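Local coordinates for protein tRNA (cytosine(72)-C(5))-methyltransferase (Pyrococcus horikoshii, PDB 5ZVE) that transfers a methyl group from S-adenosyl-L-methionine to the C5 position of cytosine 72 in several tRNAs, at residues A[2-7]-A[284-289]; A[187-192]-A[374-379]; A[273-278]-A[298-303]; A[345-350]-A[360-365]. All blocks are in the same frame, centred on the assembly; numbering follows the deposited sequence.

Interaction 1 (A[2-7]-A[284-289]); sequences LEAFPK and KLWEER
Ala-4 and Glu-287 hold together two loops from different parts of the fold by one backbone hydrogen bond with side-chain packing around it. Segment 2-7 opens the N-terminal ferredoxin-like region, just before helix 7-17. Segment 284-289 is a loop of the Rossmann-like methyltransferase domain, ahead of helix 291-310. Glu-287 N donates to Ala-4 O over 2.7 Å. Ala-4 CB also rests against Leu-285 O at 3.2 Å. The six-membered part of the Trp-286 indole lies along the 3-10 turn 2-4. Trp-286 CE3 is 3.5 Å from Ala-4 CA, and Trp-286 CZ3 is 3.5 Å from Glu-3 CG. Glu-3 O meets the indole at its edge, in the ring plane. Outside the two loops, Trp-286 NE1 is hydrogen-bonded to Asp-129 of the PUA domain, and the ring has cation-pi contacts with Arg-30 and Lys-131. With an alanine in place of Trp-286, Asp-129 is likely to lose the indole N-H, and a gap would probably open beside Glu-3 and Ala-4. Phe-5 CD2 lies 3.8 Å from Glu-287 CB. Glu-287 CG is anti to the backbone N (chi1 -180°) and the chain bends at chi2, which takes the carboxylate away from segment 2-7. There Glu-287 OE2 forms a salt bridge with Lys-284 NZ at 3.1 Å.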
# COMPACT_ATOMS: atom_id res chain seq x y z
N LEU A 2 -1.87 20.17 8.24
CA LEU A 2 -0.74 20.66 7.45
C LEU A 2 0.61 20.40 8.12
O LEU A 2 1.63 20.23 7.46
CB LEU A 2 -0.88 22.16 7.18
CG LEU A 2 -2.10 22.57 6.34
CD1 LEU A 2 -2.20 24.08 6.26
CD2 LEU A 2 -1.99 21.96 4.95
N GLU A 3 0.59 20.37 9.45
CA GLU A 3 1.80 20.18 10.25
C GLU A 3 2.48 18.83 9.98
O GLU A 3 3.68 18.69 10.20
CB GLU A 3 1.46 20.31 11.73
CG GLU A 3 0.82 19.07 12.36
CD GLU A 3 -0.68 19.19 12.49
OE1 GLU A 3 -1.29 19.92 11.67
OE2 GLU A 3 -1.25 18.56 13.41
N ALA A 4 1.70 17.86 9.53
CA ALA A 4 2.23 16.53 9.25
C ALA A 4 3.19 16.52 8.06
O ALA A 4 3.93 15.55 7.85
CB ALA A 4 1.11 15.57 8.99
N PHE A 5 3.18 17.61 7.30
CA PHE A 5 3.98 17.70 6.08
C PHE A 5 4.97 18.84 6.17
O PHE A 5 4.59 19.96 6.50
CB PHE A 5 3.07 17.89 4.86
CG PHE A 5 1.98 16.87 4.74
CD1 PHE A 5 0.77 17.04 5.40
CD2 PHE A 5 2.16 15.73 3.97
CE1 PHE A 5 -0.23 16.09 5.30
CE2 PHE A 5 1.16 14.78 3.87
CZ PHE A 5 -0.03 14.97 4.53
N PRO A 6 6.26 18.56 5.90
CA PRO A 6 7.29 19.60 5.94
C PRO A 6 6.94 20.72 4.96
O PRO A 6 6.26 20.46 3.97
CB PRO A 6 8.56 18.86 5.52
CG PRO A 6 8.10 17.62 4.84
CD PRO A 6 6.80 17.26 5.48
N LYS A 7 7.39 21.93 5.25
CA LYS A 7 6.95 23.12 4.53
C LYS A 7 7.27 23.08 3.03
O LYS A 7 6.43 23.43 2.21
CB LYS A 7 7.57 24.37 5.14
CG LYS A 7 7.10 25.67 4.50
CD LYS A 7 5.79 26.12 5.12
CE LYS A 7 5.08 27.17 4.29
NZ LYS A 7 5.87 28.42 4.18
N LYS A 284 -1.08 8.92 6.83
CA LYS A 284 0.18 9.64 6.92
C LYS A 284 0.17 10.51 8.17
O LYS A 284 -0.23 11.68 8.12
CB LYS A 284 0.40 10.48 5.67
CG LYS A 284 1.78 11.10 5.57
CD LYS A 284 2.87 10.06 5.41
CE LYS A 284 2.79 9.40 4.04
NZ LYS A 284 3.99 8.57 3.75
N LEU A 285 0.58 9.93 9.30
CA LEU A 285 0.64 10.65 10.57
C LEU A 285 1.66 11.79 10.49
O LEU A 285 1.35 12.93 10.81
CB LEU A 285 0.96 9.70 11.72
CG LEU A 285 -0.20 8.90 12.34
CD1 LEU A 285 -0.82 7.93 11.34
CD2 LEU A 285 0.25 8.17 13.59
N TRP A 286 2.88 11.46 10.08
CA TRP A 286 3.92 12.47 9.86
C TRP A 286 4.74 12.10 8.64
O TRP A 286 5.34 11.03 8.59
CB TRP A 286 4.84 12.60 11.08
CG TRP A 286 4.10 12.85 12.36
CD1 TRP A 286 3.77 11.93 13.30
CD2 TRP A 286 3.59 14.11 12.82
NE1 TRP A 286 3.09 12.53 14.33
CE2 TRP A 286 2.96 13.87 14.06
CE3 TRP A 286 3.60 15.41 12.32
CZ2 TRP A 286 2.35 14.88 14.80
CZ3 TRP A 286 3.00 16.41 13.05
CH2 TRP A 286 2.38 16.15 14.28
N GLU A 287 4.76 12.99 7.65
CA GLU A 287 5.53 12.76 6.44
C GLU A 287 6.99 13.12 6.68
O GLU A 287 7.30 14.26 7.00
CB GLU A 287 4.97 13.57 5.27
CG GLU A 287 5.72 13.37 3.96
CD GLU A 287 5.65 11.94 3.45
OE1 GLU A 287 6.66 11.22 3.56
OE2 GLU A 287 4.58 11.55 2.93
N GLU A 288 7.89 12.15 6.53
CA GLU A 288 9.31 12.38 6.79
C GLU A 288 10.11 12.67 5.52
O GLU A 288 11.11 13.38 5.56
CB GLU A 288 9.93 11.18 7.51
CG GLU A 288 9.23 10.81 8.81
CD GLU A 288 8.49 9.49 8.71
OE1 GLU A 288 8.16 9.08 7.58
OE2 GLU A 288 8.23 8.86 9.77
N ARG A 289 9.66 12.12 4.39
CA ARG A 289 10.38 12.30 3.14
C ARG A 289 10.05 13.64 2.51
O ARG A 289 8.93 14.14 2.65
CB ARG A 289 10.08 11.15 2.17
CG ARG A 289 10.91 9.91 2.45
CD ARG A 289 10.37 8.70 1.72
NE ARG A 289 11.01 7.47 2.16
CZ ARG A 289 10.60 6.25 1.81
NH1 ARG A 289 9.55 6.10 1.02
NH2 ARG A 289 11.24 5.18 2.27

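Interaction 2 (A[187-192]-A[374-379]); sequences MVTARV and FFIAKL
Helix 184-193 packs on strand 374-381, the strand that runs antiparallel to its neighbours in the class I methyltransferase sheet. Thr-189 and Ile-376 are at the middle of this buried contact. The short helix and strand segments run almost exactly parallel, with 2° between their directions and 9.4 Å between their axes. No direct hydrogen bond joins them. Phe-374, Ile-376 and Lys-378 point toward the helix, while Phe-375 and Ala-377 face the other way, where they touch Val-334 of helix 331-339. Ile-376 sends CD1 toward the helix, 3.4 Å from Thr-189 OG1. Ile-376 CD1 also reaches Val-188 CG1 at 4.1 Å, the two side chains crossing at about a right angle. With OG1 anti to the carbonyl carbon, beside the backbone N (chi1 -63°), the Thr-189 hydroxyl is placed to bond Pro-185 O, one turn back in the helix, and is thus satisfied although buried. Thr-189 OG1 also lies 3.5 Å from Phe-374 CE2. The Phe-374 side chain comes within about 4 Å of that of Cys-323, the predicted nucleophile, and so the contact extends to the active-site region. At the far end Val-192 CG1 packs on Lys-378 CB at 4.0 Å. Lys-378 runs out fully extended past the C-terminal part of the helix. A water donates to Val-192 O at 2.6 Å and accepts from Lys-378 NZ at 3.0 Å.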
# COMPACT_ATOMS: atom_id res chain seq x y z
N MET A 187 -4.56 -3.35 -7.29
CA MET A 187 -5.27 -4.41 -7.99
C MET A 187 -5.50 -4.06 -9.46
O MET A 187 -5.36 -4.91 -10.34
CB MET A 187 -6.60 -4.68 -7.31
CG MET A 187 -6.48 -5.44 -6.01
SD MET A 187 -8.09 -6.04 -5.47
CE MET A 187 -8.73 -4.61 -4.61
N VAL A 188 -5.87 -2.81 -9.73
CA VAL A 188 -6.02 -2.33 -11.09
C VAL A 188 -4.72 -2.52 -11.88
O VAL A 188 -4.74 -2.88 -13.05
CB VAL A 188 -6.43 -0.83 -11.12
CG1 VAL A 188 -6.51 -0.33 -12.54
CG2 VAL A 188 -7.77 -0.64 -10.42
N THR A 189 -3.59 -2.28 -11.21
CA THR A 189 -2.28 -2.41 -11.83
C THR A 189 -2.07 -3.78 -12.49
O THR A 189 -1.72 -3.86 -13.66
CB THR A 189 -1.15 -2.17 -10.80
OG1 THR A 189 -1.22 -0.83 -10.30
CG2 THR A 189 0.22 -2.39 -11.44
N ALA A 190 -2.30 -4.85 -11.73
CA ALA A 190 -2.12 -6.21 -12.26
C ALA A 190 -3.09 -6.51 -13.40
O ALA A 190 -2.74 -7.18 -14.37
CB ALA A 190 -2.27 -7.23 -11.15
N ARG A 191 -4.32 -6.01 -13.27
CA ARG A 191 -5.31 -6.16 -14.33
C ARG A 191 -4.86 -5.47 -15.62
O ARG A 191 -4.93 -6.05 -16.71
CB ARG A 191 -6.65 -5.59 -13.88
CG ARG A 191 -7.45 -6.55 -13.01
CD ARG A 191 -8.25 -7.51 -13.88
NE ARG A 191 -9.13 -8.36 -13.09
CZ ARG A 191 -9.98 -9.23 -13.61
NH1 ARG A 191 -10.08 -9.35 -14.92
NH2 ARG A 191 -10.74 -9.97 -12.81
N VAL A 192 -4.40 -4.24 -15.49
CA VAL A 192 -3.99 -3.42 -16.62
C VAL A 192 -2.78 -4.04 -17.35
O VAL A 192 -2.56 -3.78 -18.53
CB VAL A 192 -3.68 -1.98 -16.14
CG1 VAL A 192 -2.92 -1.17 -17.18
CG2 VAL A 192 -4.97 -1.28 -15.73
N PHE A 374 -1.60 7.28 -5.89
CA PHE A 374 -1.07 6.20 -6.71
C PHE A 374 -0.88 6.64 -8.15
O PHE A 374 -1.43 7.65 -8.58
CB PHE A 374 -2.00 4.99 -6.65
CG PHE A 374 -1.30 3.67 -6.74
CD1 PHE A 374 -0.76 3.08 -5.61
CD2 PHE A 374 -1.20 3.01 -7.96
CE1 PHE A 374 -0.13 1.85 -5.69
CE2 PHE A 374 -0.56 1.79 -8.04
CZ PHE A 374 -0.02 1.21 -6.91
N PHE A 375 -0.10 5.87 -8.89
CA PHE A 375 0.21 6.20 -10.27
C PHE A 375 0.42 4.93 -11.09
O PHE A 375 1.10 4.01 -10.64
CB PHE A 375 1.45 7.10 -10.33
CG PHE A 375 1.86 7.47 -11.73
CD1 PHE A 375 1.23 8.51 -12.39
CD2 PHE A 375 2.87 6.78 -12.37
CE1 PHE A 375 1.60 8.85 -13.68
CE2 PHE A 375 3.26 7.12 -13.66
CZ PHE A 375 2.62 8.16 -14.31
N ILE A 376 -0.16 4.89 -12.28
CA ILE A 376 -0.04 3.73 -13.16
C ILE A 376 0.22 4.15 -14.60
O ILE A 376 -0.55 4.92 -15.17
CB ILE A 376 -1.31 2.84 -13.15
CG1 ILE A 376 -1.75 2.51 -11.72
CG2 ILE A 376 -1.08 1.57 -13.95
CD1 ILE A 376 -3.04 1.66 -11.67
N ALA A 377 1.30 3.64 -15.18
CA ALA A 377 1.59 3.86 -16.59
C ALA A 377 1.72 2.53 -17.32
O ALA A 377 2.37 1.61 -16.83
CB ALA A 377 2.87 4.68 -16.76
N LYS A 378 1.11 2.43 -18.50
CA LYS A 378 1.22 1.22 -19.31
C LYS A 378 1.86 1.54 -20.65
O LYS A 378 1.35 2.37 -21.40
CB LYS A 378 -0.15 0.59 -19.55
CG LYS A 378 -0.09 -0.67 -20.40
CD LYS A 378 -1.44 -1.00 -20.98
CE LYS A 378 -1.42 -2.35 -21.67
NZ LYS A 378 -2.71 -2.64 -22.35
N LEU A 379 2.97 0.87 -20.95
CA LEU A 379 3.72 1.18 -22.16
C LEU A 379 4.01 -0.02 -23.06
O LEU A 379 4.14 -1.15 -22.60
CB LEU A 379 5.06 1.83 -21.82
CG LEU A 379 5.07 3.17 -21.10
CD1 LEU A 379 6.35 3.86 -21.41
CD2 LEU A 379 3.94 4.03 -21.53
O HOH W 1 -4.50 -2.96 -20.01

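Interaction 3 (A[273-278]-A[298-303]); sequences DAPCTA and ARYQRA. With SAH (S-adenosyl-L-homocysteine), chain C.
Gln-301 has CG anti to its carbonyl carbon (chi1 -66°) and an extended chain beyond it, which carries the amide from the helix to the Pro-275 carbonyl. Tyr-300 takes the other course: CG is anti to the backbone N (chi1 -179°), and the ring reaches past Pro-275 to the cofactor product. Gln-301 NE2 donates to Pro-275 O over 2.9 Å in a nearly straight bond (171°). The acceptor lies in the plane of the amide. Gln-301 NE2 also rests 3.4 Å from Cys-276 CB. A leucine in place of Gln-301 would probably leave Pro-275 O without this donor and the loop less firmly fixed to the helix. Segment 273-278 leads out of strand 267-273 of the Rossmann-like domain, and its Pro-Cys pair, Pro-275 and Cys-276, matches motif IV of RsmB/NOP methyltransferases. Cys-276 touches Cys-323, the predicted nucleophile. Pro-275 CG packs against Tyr-300 CE2 at 3.9 Å, the two side chains crossing at about a right angle. S-adenosyl-L-homocysteine (SAH) is held at both ends here. SAH N6 donates to Tyr-300 OH at 2.6 Å. At the other end SAH N donates to Asp-273 OD2 at 2.7 Å, an oxygen that also forms a salt bridge with Lys-211.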
# COMPACT_ATOMS: atom_id res chain seq x y z
N ASP A 273 6.62 -2.22 -10.15
CA ASP A 273 5.98 -1.54 -9.03
C ASP A 273 7.12 -1.00 -8.17
O ASP A 273 7.55 -1.63 -7.22
CB ASP A 273 5.09 -2.51 -8.26
CG ASP A 273 4.33 -1.83 -7.14
OD1 ASP A 273 3.91 -0.66 -7.31
OD2 ASP A 273 4.14 -2.47 -6.08
N ALA A 274 7.58 0.19 -8.52
CA ALA A 274 8.91 0.64 -8.15
C ALA A 274 8.99 1.16 -6.72
O ALA A 274 8.04 1.75 -6.22
CB ALA A 274 9.39 1.70 -9.13
N PRO A 275 10.14 0.94 -6.07
CA PRO A 275 10.44 1.63 -4.81
C PRO A 275 10.29 3.13 -5.02
O PRO A 275 10.75 3.66 -6.03
CB PRO A 275 11.89 1.24 -4.51
CG PRO A 275 12.43 0.74 -5.82
CD PRO A 275 11.27 0.11 -6.51
N CYS A 276 9.64 3.81 -4.08
CA CYS A 276 9.31 5.22 -4.28
C CYS A 276 9.23 5.93 -2.94
O CYS A 276 9.32 5.30 -1.89
CB CYS A 276 7.99 5.36 -5.04
SG CYS A 276 6.52 4.74 -4.17
N THR A 277 9.07 7.25 -2.99
CA THR A 277 9.00 8.07 -1.78
C THR A 277 7.74 7.78 -0.96
O THR A 277 7.63 8.21 0.19
CB THR A 277 9.06 9.57 -2.14
OG1 THR A 277 8.12 9.86 -3.18
CG2 THR A 277 10.46 9.93 -2.63
N ALA A 278 6.79 7.05 -1.56
CA ALA A 278 5.57 6.61 -0.88
C ALA A 278 4.74 7.78 -0.33
O ALA A 278 4.10 7.65 0.70
CB ALA A 278 5.90 5.63 0.23
N ALA A 298 13.64 9.33 -7.80
CA ALA A 298 13.30 9.36 -9.22
C ALA A 298 14.49 8.92 -10.06
O ALA A 298 14.34 8.16 -11.03
CB ALA A 298 12.85 10.75 -9.64
N ARG A 299 15.68 9.38 -9.68
CA ARG A 299 16.90 9.01 -10.39
C ARG A 299 17.16 7.52 -10.19
O ARG A 299 17.59 6.82 -11.12
CB ARG A 299 18.08 9.85 -9.91
CG ARG A 299 19.39 9.62 -10.66
CD ARG A 299 20.43 10.69 -10.35
NE ARG A 299 20.74 10.77 -8.92
CZ ARG A 299 20.35 11.76 -8.12
NH1 ARG A 299 19.64 12.77 -8.60
NH2 ARG A 299 20.67 11.73 -6.83
N TYR A 300 16.86 7.03 -9.00
CA TYR A 300 17.04 5.63 -8.67
C TYR A 300 16.11 4.74 -9.50
O TYR A 300 16.49 3.65 -9.92
CB TYR A 300 16.79 5.42 -7.17
CG TYR A 300 16.95 4.01 -6.65
CD1 TYR A 300 18.15 3.33 -6.77
CD2 TYR A 300 15.89 3.36 -6.01
CE1 TYR A 300 18.31 2.05 -6.28
CE2 TYR A 300 16.03 2.08 -5.52
CZ TYR A 300 17.24 1.42 -5.66
OH TYR A 300 17.39 0.14 -5.17
N GLN A 301 14.90 5.22 -9.77
CA GLN A 301 13.92 4.44 -10.52
C GLN A 301 14.30 4.30 -12.00
O GLN A 301 13.98 3.29 -12.63
CB GLN A 301 12.53 5.09 -10.40
CG GLN A 301 11.95 5.04 -8.99
CD GLN A 301 10.85 6.05 -8.81
OE1 GLN A 301 10.72 6.99 -9.59
NE2 GLN A 301 10.05 5.87 -7.76
N ARG A 302 14.98 5.31 -12.54
CA ARG A 302 15.39 5.30 -13.94
C ARG A 302 16.29 4.12 -14.26
O ARG A 302 16.27 3.59 -15.37
CB ARG A 302 16.08 6.60 -14.32
CG ARG A 302 15.11 7.75 -14.54
CD ARG A 302 15.82 9.07 -14.78
NE ARG A 302 14.92 10.19 -14.52
CZ ARG A 302 15.11 11.08 -13.56
NH1 ARG A 302 16.18 11.01 -12.78
NH2 ARG A 302 14.24 12.07 -13.39
N ALA A 303 17.10 3.71 -13.29
CA ALA A 303 17.94 2.54 -13.45
C ALA A 303 17.11 1.29 -13.67
O ALA A 303 17.42 0.48 -14.55
CB ALA A 303 18.85 2.38 -12.24
N SAH C . 5.27 -4.89 -5.72
CA SAH C . 5.24 -5.28 -4.32
CB SAH C . 5.77 -4.16 -3.42
CG SAH C . 6.97 -3.37 -3.96
SD SAH C . 7.73 -2.39 -2.64
C SAH C . 3.86 -5.74 -3.86
O SAH C . 2.85 -5.54 -4.54
OXT SAH C . 3.71 -6.34 -2.79
C5' SAH C . 9.28 -2.14 -3.57
C4' SAH C . 10.28 -3.29 -3.44
O4' SAH C . 11.43 -3.01 -4.21
C3' SAH C . 10.78 -3.55 -2.03
O3' SAH C . 10.36 -4.83 -1.62
C2' SAH C . 12.29 -3.54 -2.11
O2' SAH C . 12.82 -4.68 -1.48
C1' SAH C . 12.54 -3.62 -3.60
N9 SAH C . 13.82 -3.01 -4.04
C8 SAH C . 14.37 -1.82 -3.64
N7 SAH C . 15.54 -1.65 -4.30
C5 SAH C . 15.74 -2.70 -5.12
C6 SAH C . 16.75 -3.04 -6.01
N6 SAH C . 17.80 -2.24 -6.18
N1 SAH C . 16.67 -4.22 -6.72
C2 SAH C . 15.59 -5.06 -6.54
N3 SAH C . 14.58 -4.72 -5.66
C4 SAH C . 14.66 -3.56 -4.96

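Interaction 4 (A[345-350]-A[360-365]); sequences EEQSIF and KVQRFY
Segment 345-350 runs beside segment 360-365, which holds strand 361-364, and comes nearest at Glu-346 and Lys-360, whose CA atoms are 5.6 Å apart, but no direct backbone hydrogen bond joins the two. The strand belongs to the antiparallel end of the methyltransferase domain's sheet, where it lies between strands 353-355 and 374-381. Gln-362 carries most of the contact. Its side chain points into the loop and is extended, with CG anti to the backbone N (chi1 -174°). Both donor directions of its amide are used. Gln-362 NE2 gives one bond to Gln-347 OE1 at 2.8 Å, reaching that oxygen from above its carbonyl plane. Gln-362 NE2 gives a second to Ile-349 O at 2.9 Å, this time in the carbonyl plane. OE1 of Gln-362 accepts from the backbone N atoms of Ile-351 and Gly-352, further along the same loop. Four bonds therefore fix the rotation of this buried amide. The Phe-350 ring stacks on the Gln-362 side chain, its plane 7° from that of the amide. Gln-362 CG sits over the ring centre in a CH-pi contact, 3.8 Å from the Phe-350 centroid. At the ring edge Val-361 O approaches Phe-350 CZ at 3.4 Å. Gln-347 NE2 is hydrogen-bonded to Ile-376 O of the neighbouring strand, which ties the loop to the sheet as well. The aliphatic chain of Lys-360 lies alongside the start of the loop, its CD 3.8 Å from Glu-346 N. A water bridges the two backbones: it accepts from Gln-347 N at 3.0 Å and donates to Lys-360 O at 2.7 Å.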
# COMPACT_ATOMS: atom_id res chain seq x y z
N GLU A 345 0.07 3.44 -23.90
CA GLU A 345 -1.08 2.66 -24.34
C GLU A 345 -2.25 2.82 -23.38
O GLU A 345 -2.06 2.96 -22.16
CB GLU A 345 -0.72 1.19 -24.48
CG GLU A 345 0.42 0.92 -25.44
CD GLU A 345 -0.06 0.37 -26.78
OE1 GLU A 345 -0.62 -0.74 -26.79
OE2 GLU A 345 0.14 1.05 -27.81
N GLU A 346 -3.46 2.79 -23.93
CA GLU A 346 -4.68 2.84 -23.15
C GLU A 346 -4.73 1.71 -22.14
O GLU A 346 -4.43 0.56 -22.47
CB GLU A 346 -5.89 2.77 -24.09
CG GLU A 346 -7.23 3.08 -23.45
CD GLU A 346 -8.38 2.89 -24.42
OE1 GLU A 346 -8.49 1.78 -25.00
OE2 GLU A 346 -9.16 3.84 -24.62
N GLN A 347 -5.11 2.02 -20.91
CA GLN A 347 -5.23 1.00 -19.88
C GLN A 347 -6.64 0.44 -19.89
O GLN A 347 -7.61 1.17 -20.12
CB GLN A 347 -4.87 1.57 -18.51
CG GLN A 347 -3.44 2.09 -18.42
CD GLN A 347 -3.12 2.66 -17.06
OE1 GLN A 347 -3.80 2.38 -16.07
NE2 GLN A 347 -2.05 3.46 -16.99
N SER A 348 -6.76 -0.86 -19.62
CA SER A 348 -8.03 -1.57 -19.81
C SER A 348 -9.07 -1.13 -18.79
O SER A 348 -10.26 -1.14 -19.07
CB SER A 348 -7.81 -3.08 -19.72
OG SER A 348 -7.29 -3.45 -18.45
N ILE A 349 -8.61 -0.76 -17.60
CA ILE A 349 -9.48 -0.21 -16.58
C ILE A 349 -9.02 1.19 -16.22
O ILE A 349 -7.88 1.38 -15.80
CB ILE A 349 -9.50 -1.09 -15.31
CG1 ILE A 349 -10.04 -2.48 -15.63
CG2 ILE A 349 -10.32 -0.42 -14.21
CD1 ILE A 349 -9.97 -3.46 -14.47
N PHE A 350 -9.89 2.17 -16.40
CA PHE A 350 -9.56 3.54 -16.05
C PHE A 350 -10.67 4.14 -15.20
O PHE A 350 -11.69 4.58 -15.72
CB PHE A 350 -9.34 4.40 -17.29
CG PHE A 350 -8.45 5.59 -17.05
CD1 PHE A 350 -8.88 6.66 -16.27
CD2 PHE A 350 -7.18 5.65 -17.62
CE1 PHE A 350 -8.06 7.75 -16.05
CE2 PHE A 350 -6.36 6.74 -17.40
CZ PHE A 350 -6.80 7.79 -16.62
N LYS A 360 -2.67 9.18 -21.13
CA LYS A 360 -3.08 7.78 -20.98
C LYS A 360 -2.67 7.14 -19.66
O LYS A 360 -3.05 6.00 -19.38
CB LYS A 360 -2.55 6.95 -22.15
CG LYS A 360 -3.12 7.36 -23.50
CD LYS A 360 -2.63 6.45 -24.60
CE LYS A 360 -3.33 6.75 -25.92
NZ LYS A 360 -2.90 5.81 -26.98
N VAL A 361 -1.89 7.85 -18.85
CA VAL A 361 -1.54 7.34 -17.53
C VAL A 361 -2.66 7.59 -16.54
O VAL A 361 -3.50 8.46 -16.75
CB VAL A 361 -0.24 7.97 -16.99
CG1 VAL A 361 0.94 7.54 -17.84
CG2 VAL A 361 -0.35 9.49 -16.93
N GLN A 362 -2.67 6.82 -15.46
CA GLN A 362 -3.79 6.85 -14.54
C GLN A 362 -3.34 7.18 -13.12
O GLN A 362 -2.52 6.48 -12.54
CB GLN A 362 -4.53 5.51 -14.57
CG GLN A 362 -5.81 5.50 -13.75
CD GLN A 362 -6.59 4.21 -13.90
OE1 GLN A 362 -7.72 4.11 -13.42
NE2 GLN A 362 -6.00 3.22 -14.55
N ARG A 363 -3.90 8.25 -12.56
CA ARG A 363 -3.57 8.65 -11.20
C ARG A 363 -4.74 8.42 -10.26
O ARG A 363 -5.90 8.53 -10.65
CB ARG A 363 -3.15 10.12 -11.14
CG ARG A 363 -1.65 10.35 -11.23
CD ARG A 363 -1.34 11.83 -11.18
NE ARG A 363 0.09 12.11 -11.14
CZ ARG A 363 0.76 12.38 -10.02
NH1 ARG A 363 0.13 12.40 -8.85
NH2 ARG A 363 2.06 12.63 -10.06
N PHE A 364 -4.41 8.10 -9.01
CA PHE A 364 -5.40 7.99 -7.96
C PHE A 364 -5.10 9.01 -6.87
O PHE A 364 -3.94 9.24 -6.52
CB PHE A 364 -5.42 6.57 -7.37
CG PHE A 364 -5.98 5.54 -8.31
CD1 PHE A 364 -5.15 4.87 -9.20
CD2 PHE A 364 -7.33 5.22 -8.30
CE1 PHE A 364 -5.66 3.91 -10.06
CE2 PHE A 364 -7.85 4.27 -9.16
CZ PHE A 364 -7.01 3.61 -10.04
N TYR A 365 -6.15 9.66 -6.38
CA TYR A 365 -6.03 10.66 -5.33
C TYR A 365 -6.90 10.27 -4.15
O TYR A 365 -7.99 9.73 -4.35
CB TYR A 365 -6.44 12.04 -5.85
CG TYR A 365 -5.53 12.60 -6.92
CD1 TYR A 365 -4.35 13.23 -6.58
CD2 TYR A 365 -5.87 12.50 -8.26
CE1 TYR A 365 -3.51 13.76 -7.55
CE2 TYR A 365 -5.04 13.02 -9.25
CZ TYR A 365 -3.87 13.65 -8.88
OH TYR A 365 -3.04 14.17 -9.84
O HOH W 2 -0.82 4.05 -19.65
O HOH W 3 -5.34 5.00 -20.49

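How the interactions relate
Interactions 2, 3 and 4 all belong to the methyltransferase domain, while interaction 1 joins that domain to the N-terminal region. Interactions 2 and 4 are neighbours, with centres about 7 Å apart. They share one sheet through strands 361-364 and 374-381, and Ile-376 bonds to both Gln-362 and Gln-347. Interaction 3 lies by the bound cofactor product, its centre about 16 Å from that of interaction 2. Along the chain, interactions 3 and 4 are nested inside the loop closed by interaction 2. Interactions 1 and 3, centres about 20 Å apart, alternate and touch: Arg-289 and Lys-284 reach the carbonyls of Thr-277 and Ala-278. The N-terminal junction is thus linked directly to the loop beside the cofactor and the predicted nucleophile.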